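PDB 2YVU: probable adenylyl-sulfate kinase from Aeropyrum pernix, which probably catalyses the ATP-dependent phosphorylation of adenosine 5'-phosphosulfate to 3'-phosphoadenylyl sulfate, the activated form of sulfate. Local coordinates for residues 31-36 with 175-180; 69-74 with 97-102; 91-96 with 145-150. All coordinates share one frame; numbering follows the deposited sequence.

How the interactions relate
The three contacts are spread around the parallel sheet of a P-loop kinase fold. Interaction 1 joins helices 26-39 and 170-184 on one face of the sheet, and interaction 2 joins helices 64-82 and 97-109 on the other; their centres are 24 Å apart. Interaction 3 pairs the loop leading into helix 97-109 with the short helix 147-150, and its centre is 13 Å from that of interaction 2. These two contacts touch directly through R100 and S94, and their segments alternate along the chain. Both are nested within the loop that interaction 1 closes. The sheet is thus packed on both faces, while interaction 3 includes S94, probably the phosphoserine intermediate.

Interaction 1 of 3, residues 31-36 with 175-180; sequences TRLADL and SYLYSL
The ring of Y178 meets two leucines: the CD1 methyl of L33 lies at its edge, close to the ring plane, while CD1 of L36 approaches ring atom CD2 obliquely. This is helix-helix packing in the three-layered P-loop kinase fold, between helix 26-39, which follows the ATP-binding loop, and the C-terminal helix 170-184. The two axes approach to 10.0 Å and cross at -52°.

L36 CD1 is 3.6 Å from Y178 CD2, and L36 CB lies alongside the same ring carbon at 4.1 Å. At the base of the ring, L33 CD1 rests against the backbone of the other helix, 3.8 Å from Y178 CA. The fork of L33 divides the work, because its second methyl, CD2, meets L177 CD1 at 3.5 Å, with the two leucine side chains crossing at about a right angle. Placing CG of L33 anti to the backbone N (chi1 172°) carries both methyls across to helix 170-184.

The far end of the tyrosine is polar and is held by helix 26-39's C-terminal neighbour: Y178 OH is hydrogen-bonded to OE2 of E40. On the sheet side, L177 packs on L163 and I117, and A34 on V44 and V46, so both helices lie on one face of the sheet. Helix 170-184 also has a side-chain bond along its outer surface, where S179 OG donates to S175 O at 3.2 Å; the backbone S179 N reaches that oxygen from the opposite face of its carbonyl plane.

Interaction 2 of 3, residues 69-74 with 97-102; sequences RHLKRI and KQARNM
M102 reaches across from helix 97-109 to K72 and L71, and its side chain carries much of this contact. CB sets out toward helix 64-82, and CG stands anti to the backbone N (chi1 175°). Bends at the next two torsions then fold the end of the chain down onto the opposite helix. The sulfur comes to rest over the start of the lysine side chain, with SD 3.9 Å from K72 CB and equally close to K72 CA. Beyond it, the terminal methyl CE lies 3.7 Å from K72 N and at the same distance from K72 CB. It also approaches the flank of L71, with M102 CE 4.4 Å from L71 CB.

One turn before M102, A99 makes the second contact: L71 sends its CD1 methyl to the CB of A99, at 3.9 Å. No hydrogen bond crosses between the segments; they meet by van der Waals packing. K72 offers only its base here: its extended chain leads away, and NZ forms a salt bridge with E58 of the second subunit. One helix thus packs within its own fold and also reaches the dimer partner.

The axes approach to 9.7 Å and run roughly the same way, 29° apart. Helix 97-109 belongs to the crossover between strands 87-91 and 114-120. L71 and R100 both pack on W17 of strand 14-19, and L71 also touches S94, by similarity the phosphoserine intermediate. R100 adds a salt bridge to E116 of strand 114-120, while A99 and M102 lean on L68, back in helix 64-82.

Interaction 3 of 3, residues 91-96 with 145-150; sequences SFVSPY and NFTGIT
The backbones stay apart, P95 CA and T147 CA being nearest at 7.8 Å, and no hydrogen bond joins the segments. In this P-loop kinase fold, 91-96 is the loop between strand 87-91 and helix 97-109. The helix 147-150 lies in the excursion between strands 114-120 and 161-164, where kinases of this fold usually carry a lid. An inverse gamma turn centred on F146 leads into that short helix.

V93 supplies the main side-chain contact. Its CG2 methyl, anti to the backbone N, faces T147 and lies 3.9 Å from T147 CG2, and the two side chains cross obliquely. R67 of helix 64-82 touches both V93 and T147. The side chain of T147 is also about 4 Å from that of P22, which by similarity binds ATP, so this helix, probably part of the lid, packs on loop 91-96 close to the probable nucleotide site.

S94, by similarity the phosphoserine intermediate, turns the other way: its OG is hydrogen-bonded to W17 NE1, and its carbonyl to R100. Back at the contact, T147 OG1 lies 3.7 Å from V93 CG2 and 4.4 Å from P95 CG.

Interaction 1 of 3, residues 31-36 with 175-180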
loop_
_atom_site.group_PDB
_atom_site.type_symbol
_atom_site.label_atom_id
_atom_site.label_comp_id
_atom_site.label_asym_id
_atom_site.label_seq_id
_atom_site.Cartn_x
_atom_site.Cartn_y
_atom_site.Cartn_z
ATOM N N THR A 31 7.596 -16.285 -4.376
ATOM C CA THR A 31 6.540 -16.722 -5.281
ATOM C C THR A 31 6.112 -18.178 -5.111
ATOM O O THR A 31 4.932 -18.507 -5.217
ATOM C CB THR A 31 6.974 -16.473 -6.745
ATOM O OG1 THR A 31 7.160 -15.062 -6.940
ATOM C CG2 THR A 31 5.909 -16.964 -7.703
ATOM N N ARG A 32 7.077 -19.052 -4.874
ATOM C CA ARG A 32 6.774 -20.456 -4.677
ATOM C C ARG A 32 6.063 -20.620 -3.349
ATOM O O ARG A 32 5.097 -21.387 -3.248
ATOM C CB ARG A 32 8.063 -21.274 -4.764
ATOM C CG ARG A 32 8.626 -21.207 -6.190
ATOM C CD ARG A 32 10.016 -21.783 -6.365
ATOM N NE ARG A 32 10.093 -23.210 -6.088
ATOM C CZ ARG A 32 10.620 -24.104 -6.923
ATOM N NH1 ARG A 32 11.108 -23.719 -8.096
ATOM N NH2 ARG A 32 10.686 -25.380 -6.572
ATOM N N LEU A 33 6.497 -19.877 -2.333
ATOM C CA LEU A 33 5.811 -19.972 -1.059
ATOM C C LEU A 33 4.385 -19.452 -1.227
ATOM O O LEU A 33 3.428 -20.040 -0.730
ATOM C CB LEU A 33 6.528 -19.162 0.023
ATOM C CG LEU A 33 5.729 -19.082 1.334
ATOM C CD1 LEU A 33 5.633 -20.437 1.983
ATOM C CD2 LEU A 33 6.393 -18.089 2.289
ATOM N N ALA A 34 4.247 -18.345 -1.942
ATOM C CA ALA A 34 2.935 -17.751 -2.149
ATOM C C ALA A 34 2.008 -18.724 -2.878
ATOM O O ALA A 34 0.828 -18.857 -2.534
ATOM C CB ALA A 34 3.083 -16.451 -2.941
ATOM N N ASP A 35 2.536 -19.405 -3.886
ATOM C CA ASP A 35 1.720 -20.366 -4.629
ATOM C C ASP A 35 1.183 -21.451 -3.682
ATOM O O ASP A 35 0.012 -21.817 -3.748
ATOM C CB ASP A 35 2.548 -21.011 -5.743
ATOM C CG ASP A 35 1.687 -21.739 -6.754
ATOM O OD1 ASP A 35 0.727 -21.115 -7.251
ATOM O OD2 ASP A 35 1.963 -22.926 -7.057
ATOM N N LEU A 36 2.041 -21.956 -2.794
ATOM C CA LEU A 36 1.642 -22.992 -1.838
ATOM C C LEU A 36 0.489 -22.589 -0.917
ATOM O O LEU A 36 -0.472 -23.339 -0.721
ATOM C CB LEU A 36 2.833 -23.392 -0.960
ATOM C CG LEU A 36 4.034 -24.148 -1.549
ATOM C CD1 LEU A 36 5.061 -24.399 -0.435
ATOM C CD2 LEU A 36 3.595 -25.476 -2.153
ATOM N N SER A 175 10.186 -25.258 1.349
ATOM C CA SER A 175 9.564 -26.168 2.286
ATOM C C SER A 175 9.924 -25.820 3.723
ATOM O O SER A 175 9.103 -25.943 4.620
ATOM C CB SER A 175 10.028 -27.599 1.964
ATOM O OG SER A 175 9.514 -28.526 2.889
ATOM N N TYR A 176 11.156 -25.376 3.937
ATOM C CA TYR A 176 11.603 -25.023 5.282
ATOM C C TYR A 176 10.901 -23.755 5.747
ATOM O O TYR A 176 10.504 -23.659 6.906
ATOM C CB TYR A 176 13.129 -24.843 5.274
ATOM C CG TYR A 176 13.828 -24.742 6.626
ATOM C CD1 TYR A 176 13.533 -25.627 7.671
ATOM C CD2 TYR A 176 14.842 -23.802 6.830
ATOM C CE1 TYR A 176 14.232 -25.582 8.875
ATOM C CE2 TYR A 176 15.553 -23.742 8.036
ATOM C CZ TYR A 176 15.242 -24.637 9.053
ATOM O OH TYR A 176 15.941 -24.571 10.243
ATOM N N LEU A 177 10.739 -22.789 4.840
ATOM C CA LEU A 177 10.079 -21.505 5.157
ATOM C C LEU A 177 8.593 -21.733 5.391
ATOM O O LEU A 177 7.980 -21.121 6.262
ATOM C CB LEU A 177 10.235 -20.507 3.986
ATOM C CG LEU A 177 10.399 -18.983 4.211
ATOM C CD1 LEU A 177 9.817 -18.211 3.029
ATOM C CD2 LEU A 177 9.757 -18.534 5.489
ATOM N N TYR A 178 8.020 -22.605 4.573
ATOM C CA TYR A 178 6.613 -22.947 4.679
ATOM C C TYR A 178 6.301 -23.530 6.053
ATOM O O TYR A 178 5.252 -23.242 6.608
ATOM C CB TYR A 178 6.243 -23.941 3.568
ATOM C CG TYR A 178 4.869 -24.576 3.724
ATOM C CD1 TYR A 178 4.661 -25.622 4.626
ATOM C CD2 TYR A 178 3.783 -24.135 2.962
ATOM C CE1 TYR A 178 3.415 -26.215 4.766
ATOM C CE2 TYR A 178 2.520 -24.726 3.096
ATOM C CZ TYR A 178 2.350 -25.763 3.999
ATOM O OH TYR A 178 1.127 -26.350 4.146
ATOM N N SER A 179 7.201 -24.341 6.608
ATOM C CA SER A 179 6.957 -24.938 7.931
ATOM C C SER A 179 6.919 -23.884 9.031
ATOM O O SER A 179 6.098 -23.973 9.948
ATOM C CB SER A 179 8.028 -25.979 8.265
ATOM O OG SER A 179 7.939 -27.099 7.401
ATOM N N LEU A 180 7.803 -22.886 8.940
ATOM C CA LEU A 180 7.850 -21.796 9.928
ATOM C C LEU A 180 6.543 -20.995 9.802
ATOM O O LEU A 180 5.867 -20.715 10.799
ATOM C CB LEU A 180 9.050 -20.858 9.658
ATOM C CG LEU A 180 9.690 -19.975 10.759
ATOM C CD1 LEU A 180 10.091 -18.598 10.186
ATOM C CD2 LEU A 180 8.741 -19.779 11.912
#

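Interaction 2 of 3, residues 69-74 with 97-102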
loop_
_atom_site.group_PDB
_atom_site.type_symbol
_atom_site.label_atom_id
_atom_site.label_comp_id
_atom_site.label_asym_id
_atom_site.label_seq_id
_atom_site.Cartn_x
_atom_site.Cartn_y
_atom_site.Cartn_z
ATOM N N ARG A 69 12.303 5.999 2.704
ATOM C CA ARG A 69 10.919 6.449 2.529
ATOM C C ARG A 69 10.106 5.316 1.927
ATOM O O ARG A 69 8.964 5.074 2.296
ATOM C CB ARG A 69 10.846 7.637 1.571
ATOM C CG ARG A 69 10.729 8.982 2.239
ATOM C CD ARG A 69 10.401 10.072 1.223
ATOM N NE ARG A 69 10.083 11.328 1.891
ATOM C CZ ARG A 69 10.939 12.024 2.632
ATOM N NH1 ARG A 69 12.180 11.588 2.805
ATOM N NH2 ARG A 69 10.556 13.156 3.208
ATOM N N HIS A 70 10.736 4.631 0.983
ATOM C CA HIS A 70 10.131 3.526 0.254
ATOM C C HIS A 70 9.831 2.349 1.164
ATOM O O HIS A 70 8.714 1.834 1.172
ATOM C CB HIS A 70 11.088 3.161 -0.876
ATOM C CG HIS A 70 10.932 1.780 -1.409
ATOM N ND1 HIS A 70 9.824 1.374 -2.122
ATOM C CD2 HIS A 70 11.789 0.733 -1.416
ATOM C CE1 HIS A 70 10.009 0.138 -2.549
ATOM N NE2 HIS A 70 11.194 -0.274 -2.134
ATOM N N LEU A 71 10.823 1.946 1.949
ATOM C CA LEU A 71 10.674 0.828 2.863
ATOM C C LEU A 71 9.634 1.092 3.948
ATOM O O LEU A 71 8.881 0.195 4.336
ATOM C CB LEU A 71 12.035 0.487 3.487
ATOM C CG LEU A 71 13.045 -0.055 2.459
ATOM C CD1 LEU A 71 14.415 -0.258 3.113
ATOM C CD2 LEU A 71 12.539 -1.388 1.873
ATOM N N LYS A 72 9.594 2.316 4.454
ATOM C CA LYS A 72 8.612 2.659 5.471
ATOM C C LYS A 72 7.226 2.542 4.822
ATOM O O LYS A 72 6.259 2.106 5.431
ATOM C CB LYS A 72 8.837 4.091 5.955
ATOM C CG LYS A 72 7.714 4.609 6.847
ATOM C CD LYS A 72 8.008 6.016 7.339
ATOM C CE LYS A 72 6.979 6.456 8.382
ATOM N NZ LYS A 72 7.245 7.850 8.875
ATOM N N ARG A 73 7.147 2.949 3.567
ATOM C CA ARG A 73 5.905 2.889 2.835
ATOM C C ARG A 73 5.463 1.444 2.668
ATOM O O ARG A 73 4.293 1.122 2.852
ATOM C CB ARG A 73 6.092 3.542 1.476
ATOM C CG ARG A 73 4.885 3.471 0.623
ATOM C CD ARG A 73 4.943 4.604 -0.346
ATOM N NE ARG A 73 6.032 4.413 -1.258
ATOM C CZ ARG A 73 6.870 5.366 -1.634
ATOM N NH1 ARG A 73 6.755 6.609 -1.172
ATOM N NH2 ARG A 73 7.825 5.058 -2.480
ATOM N N ILE A 74 6.405 0.576 2.315
ATOM C CA ILE A 74 6.090 -0.837 2.151
ATOM C C ILE A 74 5.613 -1.421 3.472
ATOM O O ILE A 74 4.678 -2.208 3.502
ATOM C CB ILE A 74 7.316 -1.642 1.672
ATOM C CG1 ILE A 74 7.669 -1.239 0.232
ATOM C CG2 ILE A 74 7.018 -3.139 1.751
ATOM C CD1 ILE A 74 6.487 -1.335 -0.739
ATOM N N LYS A 97 20.470 -2.987 8.341
ATOM C CA LYS A 97 19.765 -3.468 9.518
ATOM C C LYS A 97 18.799 -2.432 10.075
ATOM O O LYS A 97 17.650 -2.741 10.360
ATOM C CB LYS A 97 20.770 -3.862 10.613
ATOM C CG LYS A 97 21.553 -5.127 10.301
ATOM C CD LYS A 97 22.521 -5.485 11.406
ATOM C CE LYS A 97 23.556 -4.388 11.606
ATOM N NZ LYS A 97 24.481 -4.730 12.711
ATOM N N GLN A 98 19.282 -1.206 10.244
ATOM C CA GLN A 98 18.471 -0.129 10.782
ATOM C C GLN A 98 17.192 0.021 9.988
ATOM O O GLN A 98 16.102 0.149 10.557
ATOM C CB GLN A 98 19.264 1.184 10.748
ATOM C CG GLN A 98 18.490 2.441 11.204
ATOM C CD GLN A 98 17.565 3.020 10.122
ATOM O OE1 GLN A 98 17.941 3.122 8.949
ATOM N NE2 GLN A 98 16.359 3.421 10.525
ATOM N N ALA A 99 17.329 0.002 8.667
ATOM C CA ALA A 99 16.180 0.137 7.785
ATOM C C ALA A 99 15.203 -1.009 8.017
ATOM O O ALA A 99 14.004 -0.795 8.130
ATOM C CB ALA A 99 16.650 0.163 6.327
ATOM N N ARG A 100 15.725 -2.226 8.097
ATOM C CA ARG A 100 14.885 -3.389 8.334
ATOM C C ARG A 100 14.272 -3.372 9.746
ATOM O O ARG A 100 13.167 -3.867 9.948
ATOM C CB ARG A 100 15.689 -4.683 8.112
ATOM C CG ARG A 100 16.153 -4.869 6.658
ATOM C CD ARG A 100 16.522 -6.322 6.350
ATOM N NE ARG A 100 17.503 -6.842 7.298
ATOM C CZ ARG A 100 18.816 -6.650 7.216
ATOM N NH1 ARG A 100 19.342 -5.947 6.208
ATOM N NH2 ARG A 100 19.605 -7.147 8.159
ATOM N N ASN A 101 14.977 -2.793 10.719
ATOM C CA ASN A 101 14.449 -2.709 12.085
ATOM C C ASN A 101 13.275 -1.730 12.130
ATOM O O ASN A 101 12.306 -1.932 12.855
ATOM C CB ASN A 101 15.552 -2.264 13.056
ATOM C CG ASN A 101 16.641 -3.314 13.209
ATOM O OD1 ASN A 101 17.646 -3.082 13.886
ATOM N ND2 ASN A 101 16.446 -4.482 12.575
ATOM N N MET A 102 13.380 -0.669 11.347
ATOM C CA MET A 102 12.323 0.332 11.237
ATOM C C MET A 102 11.074 -0.320 10.592
ATOM O O MET A 102 9.940 -0.059 10.991
ATOM C CB MET A 102 12.845 1.496 10.392
ATOM C CG MET A 102 11.836 2.566 10.083
ATOM S SD MET A 102 10.862 2.161 8.628
ATOM C CE MET A 102 12.009 2.621 7.291
#

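Interaction 3 of 3, residues 91-96 with 145-150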
loop_
_atom_site.group_PDB
_atom_site.type_symbol
_atom_site.label_atom_id
_atom_site.label_comp_id
_atom_site.label_asym_id
_atom_site.label_seq_id
_atom_site.Cartn_x
_atom_site.Cartn_y
_atom_site.Cartn_z
ATOM N N SER A 91 9.742 -9.120 -0.594
ATOM C CA SER A 91 11.071 -9.363 -1.138
ATOM C C SER A 91 11.619 -8.044 -1.640
ATOM O O SER A 91 11.290 -7.591 -2.746
ATOM C CB SER A 91 11.028 -10.341 -2.308
ATOM O OG SER A 91 12.343 -10.477 -2.811
ATOM N N PHE A 92 12.457 -7.415 -0.830
ATOM C CA PHE A 92 12.993 -6.128 -1.216
ATOM C C PHE A 92 14.484 -5.983 -1.019
ATOM O O PHE A 92 15.120 -6.808 -0.373
ATOM C CB PHE A 92 12.295 -5.017 -0.429
ATOM C CG PHE A 92 10.890 -4.781 -0.853
ATOM C CD1 PHE A 92 9.844 -5.440 -0.223
ATOM C CD2 PHE A 92 10.614 -3.934 -1.925
ATOM C CE1 PHE A 92 8.528 -5.262 -0.651
ATOM C CE2 PHE A 92 9.299 -3.749 -2.365
ATOM C CZ PHE A 92 8.252 -4.413 -1.725
ATOM N N VAL A 93 15.027 -4.917 -1.601
ATOM C CA VAL A 93 16.436 -4.602 -1.451
ATOM C C VAL A 93 16.465 -3.719 -0.195
ATOM O O VAL A 93 16.047 -2.552 -0.218
ATOM C CB VAL A 93 16.978 -3.839 -2.684
ATOM C CG1 VAL A 93 16.123 -2.631 -2.965
ATOM C CG2 VAL A 93 18.422 -3.423 -2.457
ATOM N N SER A 94 16.909 -4.310 0.910
ATOM C CA SER A 94 16.980 -3.615 2.190
ATOM C C SER A 94 18.236 -4.112 2.918
ATOM O O SER A 94 18.155 -4.805 3.928
ATOM C CB SER A 94 15.709 -3.937 2.981
ATOM O OG SER A 94 15.438 -5.340 2.994
ATOM N N PRO A 95 19.421 -3.748 2.405
ATOM C CA PRO A 95 20.699 -4.166 2.984
ATOM C C PRO A 95 21.035 -3.692 4.389
ATOM O O PRO A 95 21.808 -4.348 5.083
ATOM C CB PRO A 95 21.719 -3.679 1.950
ATOM C CG PRO A 95 21.104 -2.431 1.458
ATOM C CD PRO A 95 19.641 -2.818 1.281
ATOM N N TYR A 96 20.435 -2.589 4.818
ATOM C CA TYR A 96 20.725 -2.016 6.133
ATOM C C TYR A 96 19.836 -2.495 7.285
ATOM O O TYR A 96 18.607 -2.425 7.214
ATOM C CB TYR A 96 20.665 -0.486 6.033
ATOM C CG TYR A 96 21.695 0.095 5.086
ATOM C CD1 TYR A 96 23.032 0.200 5.464
ATOM C CD2 TYR A 96 21.339 0.521 3.806
ATOM C CE1 TYR A 96 23.996 0.719 4.595
ATOM C CE2 TYR A 96 22.296 1.039 2.927
ATOM C CZ TYR A 96 23.625 1.134 3.332
ATOM O OH TYR A 96 24.580 1.643 2.476
ATOM N N ASN A 145 22.227 0.275 -8.400
ATOM C CA ASN A 145 21.083 -0.534 -8.017
ATOM C C ASN A 145 21.646 -1.831 -7.446
ATOM O O ASN A 145 21.120 -2.374 -6.472
ATOM C CB ASN A 145 20.229 -0.850 -9.248
ATOM C CG ASN A 145 20.865 -1.904 -10.148
ATOM O OD1 ASN A 145 22.040 -1.805 -10.503
ATOM N ND2 ASN A 145 20.089 -2.916 -10.520
ATOM N N PHE A 146 22.713 -2.332 -8.071
ATOM C CA PHE A 146 23.354 -3.553 -7.608
ATOM C C PHE A 146 24.129 -3.133 -6.365
ATOM O O PHE A 146 25.343 -2.905 -6.398
ATOM C CB PHE A 146 24.296 -4.115 -8.672
ATOM C CG PHE A 146 24.461 -5.615 -8.605
ATOM C CD1 PHE A 146 23.367 -6.457 -8.793
ATOM C CD2 PHE A 146 25.711 -6.186 -8.367
ATOM C CE1 PHE A 146 23.516 -7.843 -8.750
ATOM C CE2 PHE A 146 25.869 -7.570 -8.321
ATOM C CZ PHE A 146 24.769 -8.399 -8.513
ATOM N N THR A 147 23.380 -3.020 -5.276
ATOM C CA THR A 147 23.879 -2.599 -3.980
ATOM C C THR A 147 24.870 -3.552 -3.332
ATOM O O THR A 147 25.454 -3.220 -2.300
ATOM C CB THR A 147 22.705 -2.381 -3.009
ATOM O OG1 THR A 147 22.129 -3.647 -2.657
ATOM C CG2 THR A 147 21.635 -1.518 -3.670
ATOM N N GLY A 148 25.057 -4.730 -3.918
ATOM C CA GLY A 148 25.995 -5.678 -3.350
ATOM C C GLY A 148 27.348 -5.024 -3.097
ATOM O O GLY A 148 28.068 -5.388 -2.168
ATOM N N ILE A 149 27.683 -4.040 -3.928
ATOM C CA ILE A 149 28.946 -3.322 -3.814
ATOM C C ILE A 149 28.704 -1.892 -3.341
ATOM O O ILE A 149 29.361 -1.403 -2.421
ATOM C CB ILE A 149 29.660 -3.293 -5.177
ATOM C CG1 ILE A 149 30.004 -4.724 -5.593
ATOM C CG2 ILE A 149 30.910 -2.422 -5.107
ATOM C CD1 ILE A 149 30.526 -4.850 -6.999
ATOM N N THR A 150 27.738 -1.242 -3.979
ATOM C CA THR A 150 27.368 0.131 -3.677
ATOM C C THR A 150 26.838 0.334 -2.260
ATOM O O THR A 150 26.792 1.462 -1.770
ATOM C CB THR A 150 26.293 0.616 -4.659
ATOM O OG1 THR A 150 25.067 -0.073 -4.394
ATOM C CG2 THR A 150 26.715 0.324 -6.099
#